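Local atomic coordinates of toll-like receptor 6, Variable lymphocyte receptor B (Mus musculus, PDB entry 3A79), a protein that probably pairs with Toll-like receptor 2 to recognise diacylated bacterial lipopeptides, here as an extracellular leucine-rich-repeat domain in an engineered fusion with a hagfish variable lymphocyte receptor. Residues Tyr181-Gly186 against Ser210-Met215; Asn206-Val211 against Asp232-Arg237; Asn391-Ala396 against Ser417-Arg422. One frame throughout, in Å; residues are numbered along the deposited sequence.

Contact 1: residues Tyr181-Gly186 against Ser210-Met215. With NAG (2-acetamido-2-deoxy-beta-D-glucopyranose), chain M.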
loop_
_atom_site.group_PDB
_atom_site.type_symbol
_atom_site.label_atom_id
_atom_site.label_comp_id
_atom_site.label_asym_id
_atom_site.label_seq_id
_atom_site.Cartn_x
_atom_site.Cartn_y
_atom_site.Cartn_z
ATOM N N TYR B 181 7.775 17.825 41.207
ATOM C CA TYR B 181 7.760 19.290 41.258
ATOM C C TYR B 181 6.405 19.952 41.007
ATOM O O TYR B 181 5.744 19.690 40.010
ATOM C CB TYR B 181 8.791 19.856 40.276
ATOM C CG TYR B 181 8.596 21.313 39.929
ATOM C CD1 TYR B 181 9.403 22.291 40.498
ATOM C CD2 TYR B 181 7.613 21.713 39.027
ATOM C CE1 TYR B 181 9.237 23.628 40.179
ATOM C CE2 TYR B 181 7.434 23.052 38.707
ATOM C CZ TYR B 181 8.251 24.005 39.287
ATOM O OH TYR B 181 8.091 25.338 38.981
ATOM N N HIS B 182 6.016 20.838 41.919
ATOM C CA HIS B 182 4.814 21.638 41.767
ATOM C C HIS B 182 5.255 23.093 41.803
ATOM O O HIS B 182 6.340 23.384 42.299
ATOM C CB HIS B 182 3.818 21.320 42.890
ATOM C CG HIS B 182 3.580 19.849 43.083
ATOM N ND1 HIS B 182 2.748 19.112 42.264
ATOM C CD2 HIS B 182 4.076 18.976 43.993
ATOM C CE1 HIS B 182 2.740 17.851 42.664
ATOM N NE2 HIS B 182 3.538 17.741 43.711
ATOM N N ILE B 183 4.441 23.989 41.242
ATOM C CA ILE B 183 4.708 25.430 41.262
ATOM C C ILE B 183 4.551 25.947 42.679
ATOM O O ILE B 183 3.764 25.400 43.447
ATOM C CB ILE B 183 3.705 26.206 40.385
ATOM C CG1 ILE B 183 4.053 26.090 38.905
ATOM C CG2 ILE B 183 3.701 27.673 40.761
ATOM C CD1 ILE B 183 5.327 26.808 38.531
ATOM N N LYS B 184 5.290 26.995 43.035
ATOM C CA LYS B 184 5.118 27.608 44.354
ATOM C C LYS B 184 4.811 29.110 44.337
ATOM O O LYS B 184 4.158 29.612 43.423
ATOM C CB LYS B 184 6.299 27.288 45.276
ATOM C CG LYS B 184 6.110 26.002 46.089
ATOM C CD LYS B 184 4.808 26.028 46.910
ATOM C CE LYS B 184 4.770 27.172 47.935
ATOM N NZ LYS B 184 3.500 27.193 48.729
ATOM N N GLY B 185 5.281 29.814 45.363
ATOM C CA GLY B 185 4.910 31.201 45.593
ATOM C C GLY B 185 5.410 32.233 44.597
ATOM O O GLY B 185 5.730 33.361 44.977
ATOM N N GLY B 186 5.477 31.854 43.323
ATOM C CA GLY B 186 5.838 32.777 42.262
ATOM C C GLY B 186 7.285 33.238 42.278
ATOM O O GLY B 186 7.821 33.628 41.241
ATOM N N SER B 210 4.379 22.526 33.448
ATOM C CA SER B 210 4.251 23.730 34.261
ATOM C C SER B 210 5.500 24.049 35.060
ATOM O O SER B 210 5.429 24.283 36.255
ATOM C CB SER B 210 3.036 23.633 35.189
ATOM O OG SER B 210 3.303 22.794 36.300
ATOM N N VAL B 211 6.649 24.069 34.406
ATOM C CA VAL B 211 7.864 24.404 35.126
ATOM C C VAL B 211 8.259 25.877 34.973
ATOM O O VAL B 211 8.346 26.409 33.858
ATOM C CB VAL B 211 9.020 23.484 34.747
ATOM C CG1 VAL B 211 10.249 23.838 35.550
ATOM C CG2 VAL B 211 8.637 22.076 35.021
ATOM N N GLN B 212 8.490 26.519 36.118
ATOM C CA GLN B 212 8.882 27.918 36.172
ATOM C C GLN B 212 10.310 28.118 36.687
ATOM O O GLN B 212 10.742 29.243 36.888
ATOM C CB GLN B 212 7.903 28.706 37.045
ATOM C CG GLN B 212 6.641 29.183 36.337
ATOM C CD GLN B 212 5.667 29.873 37.283
ATOM O OE1 GLN B 212 4.478 29.563 37.295
ATOM N NE2 GLN B 212 6.175 30.807 38.090
ATOM N N VAL B 213 11.034 27.032 36.915
ATOM C CA VAL B 213 12.429 27.109 37.321
ATOM C C VAL B 213 13.295 27.748 36.237
ATOM O O VAL B 213 13.256 27.345 35.071
ATOM C CB VAL B 213 12.993 25.701 37.637
ATOM C CG1 VAL B 213 14.509 25.710 37.640
ATOM C CG2 VAL B 213 12.451 25.187 38.961
ATOM N N ASN B 214 14.075 28.749 36.636
ATOM C CA ASN B 214 15.049 29.395 35.756
ATOM C C ASN B 214 16.334 28.551 35.691
ATOM O O ASN B 214 17.106 28.515 36.650
ATOM C CB ASN B 214 15.331 30.820 36.264
ATOM C CG ASN B 214 16.052 31.703 35.237
ATOM O OD1 ASN B 214 16.195 31.337 34.073
ATOM N ND2 ASN B 214 16.495 32.894 35.684
ATOM N N MET B 215 16.556 27.859 34.574
ATOM C CA MET B 215 17.713 26.968 34.461
ATOM C C MET B 215 18.838 27.472 33.583
ATOM O O MET B 215 18.726 27.484 32.362
ATOM C CB MET B 215 17.296 25.598 33.940
ATOM C CG MET B 215 16.399 24.859 34.877
ATOM S SD MET B 215 16.672 23.099 34.788
ATOM C CE MET B 215 15.481 22.577 36.020
HETATM C C1 NAG M . 17.602 33.442 34.914
HETATM C C2 NAG M . 17.398 34.953 34.728
HETATM C C3 NAG M . 18.576 35.549 33.961
HETATM C C4 NAG M . 19.866 35.299 34.726
HETATM C C5 NAG M . 20.074 33.816 35.086
HETATM C C6 NAG M . 21.169 33.714 36.172
HETATM C C7 NAG M . 15.002 34.677 34.016
HETATM C C8 NAG M . 14.075 34.781 35.195
HETATM N N2 NAG M . 16.144 35.366 34.093
HETATM O O3 NAG M . 18.397 36.939 33.780
HETATM O O4 NAG M . 20.940 35.799 33.953
HETATM O O5 NAG M . 18.871 33.173 35.529
HETATM O O6 NAG M . 21.736 32.432 36.389
HETATM O O7 NAG M . 14.685 34.007 33.027
#
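Tyr-181 and Gln-212 make the single hydrogen bond of this contact, in which the backbone N-H of Gln-212 points almost straight at the phenol oxygen: N to OH is 3.1 Å and the angle at the hydrogen is 168°. A chi1 of 163°, which puts CG opposite the backbone N, carries the tyrosine across to residues 210-213, and its ring plane stands 70° from the side-chain amide of Gln-212.

The ring's other neighbours are met by van der Waals contact. The carbonyl oxygen of Ser-210 lies at the ring edge, in its plane, 3.4 Å from Tyr-181 CE2. Two valine methyls touch the ring: CG2 of Val-211 lies 4.0 Å from CE2 of Tyr-181, and CG2 of Val-213 lies 3.8 Å from Tyr-181 CE1. Beside the tyrosine, Ile-183 crosses the Gln-212 side chain at about a right angle, its CD1 3.5 Å from Gln-212 CB.

The segments lie on neighbouring turns of the Toll-like receptor 6 solenoid, in the loop after strand 171-178 and in the loop leading into strand 214-220. At the far end Asn-214 ND2 is joined covalently to C1 of an N-acetylglucosamine and takes no part in the contact between the segments. Met by a main-chain N-H, a main-chain carbonyl oxygen and valine methyls, the tyrosine has backbone atoms as its polar partners, so its hold on the next turn depends chiefly on the path of the main chain there.

Contact 2: residues Asn206-Val211 against Asp232-Arg237. With BMA (beta-D-mannopyranose), chain F; NAG (2-acetamido-2-deoxy-beta-D-glucopyranose), chain C.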
loop_
_atom_site.group_PDB
_atom_site.type_symbol
_atom_site.label_atom_id
_atom_site.label_comp_id
_atom_site.label_asym_id
_atom_site.label_seq_id
_atom_site.Cartn_x
_atom_site.Cartn_y
_atom_site.Cartn_z
ATOM N N ASN B 206 1.746 13.288 33.320
ATOM C CA ASN B 206 0.294 13.291 33.314
ATOM C C ASN B 206 -0.306 14.643 33.601
ATOM O O ASN B 206 -1.231 14.761 34.407
ATOM C CB ASN B 206 -0.236 12.297 34.336
ATOM C CG ASN B 206 -0.416 10.934 33.760
ATOM O OD1 ASN B 206 -0.955 10.786 32.662
ATOM N ND2 ASN B 206 0.039 9.915 34.487
ATOM N N SER B 207 0.216 15.665 32.948
ATOM C CA SER B 207 -0.293 17.005 33.170
ATOM C C SER B 207 0.318 17.988 32.207
ATOM O O SER B 207 1.277 17.684 31.489
ATOM C CB SER B 207 -0.028 17.466 34.606
ATOM O OG SER B 207 1.305 17.179 34.981
ATOM N N LEU B 208 -0.265 19.177 32.198
ATOM C CA LEU B 208 0.256 20.252 31.403
ATOM C C LEU B 208 1.631 20.574 31.955
ATOM O O LEU B 208 1.848 20.504 33.160
ATOM C CB LEU B 208 -0.699 21.437 31.479
ATOM C CG LEU B 208 -2.007 21.118 30.747
ATOM C CD1 LEU B 208 -3.032 22.234 30.850
ATOM C CD2 LEU B 208 -1.683 20.815 29.280
ATOM N N PHE B 209 2.572 20.863 31.063
ATOM C CA PHE B 209 3.927 21.217 31.456
ATOM C C PHE B 209 3.872 22.520 32.220
ATOM O O PHE B 209 3.369 23.521 31.706
ATOM C CB PHE B 209 4.799 21.385 30.214
ATOM C CG PHE B 209 6.108 22.079 30.478
ATOM C CD1 PHE B 209 7.251 21.344 30.774
ATOM C CD2 PHE B 209 6.200 23.462 30.421
ATOM C CE1 PHE B 209 8.457 21.981 31.014
ATOM C CE2 PHE B 209 7.400 24.099 30.662
ATOM C CZ PHE B 209 8.531 23.358 30.959
ATOM N N SER B 210 4.379 22.526 33.448
ATOM C CA SER B 210 4.251 23.730 34.261
ATOM C C SER B 210 5.500 24.049 35.060
ATOM O O SER B 210 5.429 24.283 36.255
ATOM C CB SER B 210 3.036 23.633 35.189
ATOM O OG SER B 210 3.303 22.794 36.300
ATOM N N VAL B 211 6.649 24.069 34.406
ATOM C CA VAL B 211 7.864 24.404 35.126
ATOM C C VAL B 211 8.259 25.877 34.973
ATOM O O VAL B 211 8.346 26.409 33.858
ATOM C CB VAL B 211 9.020 23.484 34.747
ATOM C CG1 VAL B 211 10.249 23.838 35.550
ATOM C CG2 VAL B 211 8.637 22.076 35.021
ATOM N N ASP B 232 -2.410 25.865 23.974
ATOM C CA ASP B 232 -1.978 27.217 23.632
ATOM C C ASP B 232 -1.742 28.047 24.894
ATOM O O ASP B 232 -0.916 28.965 24.897
ATOM C CB ASP B 232 -2.997 27.892 22.723
ATOM C CG ASP B 232 -3.416 27.003 21.569
ATOM O OD1 ASP B 232 -2.521 26.423 20.917
ATOM O OD2 ASP B 232 -4.633 26.884 21.318
ATOM N N GLU B 233 -2.450 27.689 25.967
ATOM C CA GLU B 233 -2.405 28.411 27.239
ATOM C C GLU B 233 -1.102 28.244 28.030
ATOM O O GLU B 233 -0.803 29.057 28.906
ATOM C CB GLU B 233 -3.594 28.017 28.121
ATOM C CG GLU B 233 -4.942 28.530 27.626
ATOM C CD GLU B 233 -5.974 28.656 28.748
ATOM O OE1 GLU B 233 -5.874 27.899 29.737
ATOM O OE2 GLU B 233 -6.880 29.516 28.640
ATOM N N ASN B 234 -0.340 27.190 27.737
ATOM C CA ASN B 234 0.938 26.957 28.412
ATOM C C ASN B 234 2.092 26.793 27.434
ATOM O O ASN B 234 3.203 26.430 27.834
ATOM C CB ASN B 234 0.874 25.752 29.360
ATOM C CG ASN B 234 0.973 24.416 28.628
ATOM O OD1 ASN B 234 0.464 24.259 27.518
ATOM N ND2 ASN B 234 1.630 23.449 29.252
ATOM N N CYS B 235 1.818 27.062 26.157
ATOM C CA CYS B 235 2.842 27.029 25.117
ATOM C C CYS B 235 4.029 27.893 25.522
ATOM O O CYS B 235 5.169 27.424 25.523
ATOM C CB CYS B 235 2.282 27.506 23.766
ATOM S SG CYS B 235 3.330 27.120 22.314
ATOM N N GLN B 236 3.751 29.148 25.885
ATOM C CA GLN B 236 4.806 30.102 26.218
ATOM C C GLN B 236 5.611 29.706 27.456
ATOM O O GLN B 236 6.818 29.947 27.511
ATOM C CB GLN B 236 4.235 31.514 26.375
ATOM C CG GLN B 236 5.257 32.571 26.790
ATOM C CD GLN B 236 6.248 32.936 25.683
ATOM O OE1 GLN B 236 5.853 33.276 24.565
ATOM N NE2 GLN B 236 7.544 32.890 26.004
ATOM N N ARG B 237 4.951 29.109 28.443
ATOM C CA ARG B 237 5.652 28.588 29.622
ATOM C C ARG B 237 6.866 27.738 29.232
ATOM O O ARG B 237 7.948 27.887 29.822
ATOM C CB ARG B 237 4.710 27.759 30.495
ATOM C CG ARG B 237 5.100 27.651 31.965
ATOM C CD ARG B 237 4.198 28.527 32.841
ATOM N NE ARG B 237 3.786 27.832 34.063
ATOM C CZ ARG B 237 2.594 27.264 34.251
ATOM N NH1 ARG B 237 1.667 27.309 33.296
ATOM N NH2 ARG B 237 2.324 26.655 35.400
HETATM C C1 BMA F . 0.291 6.734 32.857
HETATM C C2 BMA F . 1.224 6.035 33.852
HETATM C C3 BMA F . 0.446 5.160 34.845
HETATM C C4 BMA F . -0.793 5.880 35.393
HETATM C C5 BMA F . -1.611 6.461 34.241
HETATM C C6 BMA F . -2.867 7.185 34.727
HETATM O O2 BMA F . 2.010 7.009 34.532
HETATM O O3 BMA F . 1.303 4.699 35.879
HETATM O O4 BMA F . -1.602 4.997 36.143
HETATM O O5 BMA F . -0.796 7.356 33.515
HETATM O O6 BMA F . -3.473 7.886 33.657
HETATM C C1 NAG C . 1.616 8.511 28.110
HETATM C C2 NAG C . 0.191 8.685 28.639
HETATM C C3 NAG C . 0.118 8.632 30.173
HETATM C C4 NAG C . 0.988 7.525 30.754
HETATM C C5 NAG C . 2.383 7.655 30.180
HETATM C C6 NAG C . 3.280 6.579 30.752
HETATM C C7 NAG C . -1.483 9.852 27.334
HETATM C C8 NAG C . -2.029 11.147 26.799
HETATM N N2 NAG C . -0.392 9.907 28.108
HETATM O O3 NAG C . -1.209 8.539 30.665
HETATM O O4 NAG C . 1.070 7.708 32.147
HETATM O O5 NAG C . 2.338 7.503 28.782
HETATM O O6 NAG C . 2.901 5.376 30.130
HETATM O O7 NAG C . -2.041 8.793 27.047
#
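Asn-234 meets Phe-209 because its CG lies between its own backbone N and carbonyl carbon (chi1 79°), turning the amide towards the 206-211 loop. Two consecutive coils of the leucine-rich-repeat solenoid, both in the Toll-like receptor 6 part, are joined here: the loop after strand 198-203 packs on the start of helix 235-246. The bond runs from Asn-234 ND2 to Phe-209 O at 3.0 Å, fairly straight at 159°; it lands on a lone pair in the carbonyl plane and stays close to the plane of the amide. ND2 also donates to Lys-229 O, while OD1 accepts from Asn-231 N, so both ends of the amide are engaged and its rotation is probably fixed. Although Asn-234 occupies the N-cap position, its side chain makes no capping bond.

The ring of Phe-209 presents its edge to the helix, with CE2 3.9 Å from Arg-237 O, and it meets Phe-203 edge-to-face. The Arg-237 chain bends at its second and third torsions and brings one guanidinium face over the Ser-210 backbone, whose CA sits 3.6 Å above that plane, towards the rim. The same arginine also touches Gln-212 of the adjoining turn and Ile-183 of the turn before that. At the other end of the loop, where a glycan attached elsewhere on the protein passes by, Asn-206 ND2 donates to O5 of the beta-mannose at 2.9 Å.

Contact 3: residues Asn391-Ala396 against Ser417-Arg422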
loop_
_atom_site.group_PDB
_atom_site.type_symbol
_atom_site.label_atom_id
_atom_site.label_comp_id
_atom_site.label_asym_id
_atom_site.label_seq_id
_atom_site.Cartn_x
_atom_site.Cartn_y
_atom_site.Cartn_z
ATOM N N ASN B 391 3.357 3.364 -8.961
ATOM C CA ASN B 391 3.806 3.305 -10.343
ATOM C C ASN B 391 5.288 3.601 -10.601
ATOM O O ASN B 391 5.673 4.748 -10.806
ATOM C CB ASN B 391 2.932 4.229 -11.196
ATOM C CG ASN B 391 3.272 4.155 -12.675
ATOM O OD1 ASN B 391 2.590 4.742 -13.505
ATOM N ND2 ASN B 391 4.321 3.421 -13.009
ATOM N N PHE B 392 6.102 2.553 -10.651
ATOM C CA PHE B 392 7.536 2.674 -10.932
ATOM C C PHE B 392 7.928 3.738 -11.968
ATOM O O PHE B 392 9.006 4.317 -11.887
ATOM C CB PHE B 392 8.104 1.317 -11.349
ATOM C CG PHE B 392 9.530 1.366 -11.821
ATOM C CD1 PHE B 392 10.576 1.198 -10.927
ATOM C CD2 PHE B 392 9.827 1.559 -13.166
ATOM C CE1 PHE B 392 11.895 1.229 -11.363
ATOM C CE2 PHE B 392 11.139 1.593 -13.607
ATOM C CZ PHE B 392 12.174 1.426 -12.707
ATOM N N PHE B 393 7.074 3.990 -12.947
ATOM C CA PHE B 393 7.429 4.945 -13.989
ATOM C C PHE B 393 7.092 6.380 -13.590
ATOM O O PHE B 393 7.707 7.335 -14.082
ATOM C CB PHE B 393 6.786 4.568 -15.327
ATOM C CG PHE B 393 7.289 3.267 -15.894
ATOM C CD1 PHE B 393 6.428 2.205 -16.092
ATOM C CD2 PHE B 393 8.626 3.110 -16.219
ATOM C CE1 PHE B 393 6.886 1.016 -16.605
ATOM C CE2 PHE B 393 9.089 1.919 -16.735
ATOM C CZ PHE B 393 8.217 0.872 -16.929
ATOM N N LYS B 394 6.119 6.528 -12.694
ATOM C CA LYS B 394 5.839 7.831 -12.109
ATOM C C LYS B 394 7.006 8.203 -11.182
ATOM O O LYS B 394 7.440 9.349 -11.147
ATOM C CB LYS B 394 4.493 7.835 -11.372
ATOM C CG LYS B 394 3.656 9.092 -11.617
ATOM C CD LYS B 394 2.477 9.194 -10.652
ATOM C CE LYS B 394 1.733 10.533 -10.779
ATOM N NZ LYS B 394 0.782 10.596 -11.937
ATOM N N VAL B 395 7.526 7.210 -10.468
ATOM C CA VAL B 395 8.691 7.372 -9.594
ATOM C C VAL B 395 9.966 7.767 -10.359
ATOM O O VAL B 395 10.944 8.232 -9.773
ATOM C CB VAL B 395 8.963 6.072 -8.767
ATOM C CG1 VAL B 395 10.152 6.244 -7.818
ATOM C CG2 VAL B 395 7.718 5.645 -7.995
ATOM N N ALA B 396 9.963 7.577 -11.670
ATOM C CA ALA B 396 11.109 7.973 -12.477
ATOM C C ALA B 396 10.926 9.416 -12.889
ATOM O O ALA B 396 11.882 10.185 -12.924
ATOM C CB ALA B 396 11.237 7.081 -13.708
ATOM N N SER B 417 6.136 -2.472 -12.587
ATOM C CA SER B 417 6.477 -1.915 -13.885
ATOM C C SER B 417 5.483 -2.301 -14.980
ATOM O O SER B 417 5.831 -2.344 -16.157
ATOM C CB SER B 417 7.902 -2.323 -14.265
ATOM O OG SER B 417 8.163 -3.669 -13.907
ATOM N N HIS B 418 4.239 -2.564 -14.593
ATOM C CA HIS B 418 3.212 -2.918 -15.568
ATOM C C HIS B 418 2.493 -1.700 -16.139
ATOM O O HIS B 418 1.505 -1.840 -16.853
ATOM C CB HIS B 418 2.194 -3.888 -14.965
ATOM C CG HIS B 418 2.698 -5.293 -14.841
ATOM N ND1 HIS B 418 2.765 -5.959 -13.635
ATOM C CD2 HIS B 418 3.168 -6.157 -15.774
ATOM C CE1 HIS B 418 3.246 -7.174 -13.830
ATOM N NE2 HIS B 418 3.503 -7.316 -15.118
ATOM N N ALA B 419 2.993 -0.508 -15.828
ATOM C CA ALA B 419 2.371 0.725 -16.293
ATOM C C ALA B 419 2.073 0.678 -17.784
ATOM O O ALA B 419 2.921 0.282 -18.584
ATOM C CB ALA B 419 3.255 1.916 -15.978
ATOM N N TYR B 420 0.857 1.078 -18.139
ATOM C CA TYR B 420 0.442 1.275 -19.530
ATOM C C TYR B 420 1.429 2.169 -20.292
ATOM O O TYR B 420 1.920 1.811 -21.365
ATOM C CB TYR B 420 -0.953 1.908 -19.541
ATOM C CG TYR B 420 -1.234 2.748 -18.299
ATOM C CD1 TYR B 420 -0.681 4.023 -18.151
ATOM C CD2 TYR B 420 -2.039 2.260 -17.272
ATOM C CE1 TYR B 420 -0.924 4.788 -17.020
ATOM C CE2 TYR B 420 -2.289 3.018 -16.136
ATOM C CZ TYR B 420 -1.730 4.281 -16.014
ATOM O OH TYR B 420 -1.975 5.035 -14.884
ATOM N N ASP B 421 1.704 3.336 -19.712
ATOM C CA ASP B 421 2.646 4.312 -20.248
ATOM C C ASP B 421 4.022 4.068 -19.633
ATOM O O ASP B 421 4.276 4.485 -18.501
ATOM C CB ASP B 421 2.158 5.726 -19.905
ATOM C CG ASP B 421 2.921 6.813 -20.647
ATOM O OD1 ASP B 421 4.157 6.697 -20.788
ATOM O OD2 ASP B 421 2.279 7.796 -21.080
ATOM N N ARG B 422 4.903 3.391 -20.369
ATOM C CA ARG B 422 6.212 3.002 -19.834
ATOM C C ARG B 422 7.346 3.947 -20.242
ATOM O O ARG B 422 8.438 3.491 -20.578
ATOM C CB ARG B 422 6.559 1.552 -20.219
ATOM C CG ARG B 422 5.561 0.506 -19.708
ATOM C CD ARG B 422 6.093 -0.923 -19.804
ATOM N NE ARG B 422 5.052 -1.915 -19.517
ATOM C CZ ARG B 422 5.232 -3.236 -19.563
ATOM N NH1 ARG B 422 6.420 -3.733 -19.881
ATOM N NH2 ARG B 422 4.230 -4.069 -19.293
#
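Phe-392 and Ser-417 bring the two backbones closest, 5.6 Å between their CA atoms, as the loop entering the short helix 394-397 runs beside the 417-422 loop of the next solenoid turn, within the Toll-like receptor 6 part. Phe-393 contributes the largest share of the contact. Its CG is anti to the carbonyl carbon (chi1 -65°), and the ring lies between Arg-422 and Phe-392. Over one face comes Arg-422, whose CA makes a CH-pi contact 3.9 Å from the centroid of the Phe-393 ring and only 13° off the normal; its CB follows, 3.7 Å from Phe-393 CZ. Against the opposite face stands the edge of the Phe-392 ring, CD2 foremost and offset towards the rim. The methyl of Ala-419 and the carbonyl oxygen of Ser-417 lie around the edge of Phe-393, the latter 3.6 Å from CE1.

Beyond the ring, the extended arginine lays one guanidinium face over Ser-417 O, which accepts a hydrogen bond from Ser-443 OG. Ser-417 OG is hydrogen-bonded to Thr-441 N.

Replacing Phe-393 by an alanine is likely to open a gap between Phe-392 and Arg-422 and leave the arginine CA without its CH-pi partner. No hydrogen bond was found between the two segments, so they meet mainly by van der Waals and CH-pi contact round Phe-393.

Along the chain the contacts follow in order, and each joins successive turns of the solenoid through the loops and helices that follow its parallel strands. Contacts 1 and 2 adjoin: their centres are 11 Å apart, they share Ser-210 and Val-211, and Arg-237 from helix 235-246 packs on both Ile-183 and Gln-212, so three turns are linked in sequence. Contact 3 is remote, its centre about 59 Å from that of contact 1 and 49 Å from that of contact 2, and it lies on the other side of the chain's centre from contact 1. Similar turn-to-turn joins, made with different side chains, thus recur along the arc of the receptor's extracellular domain.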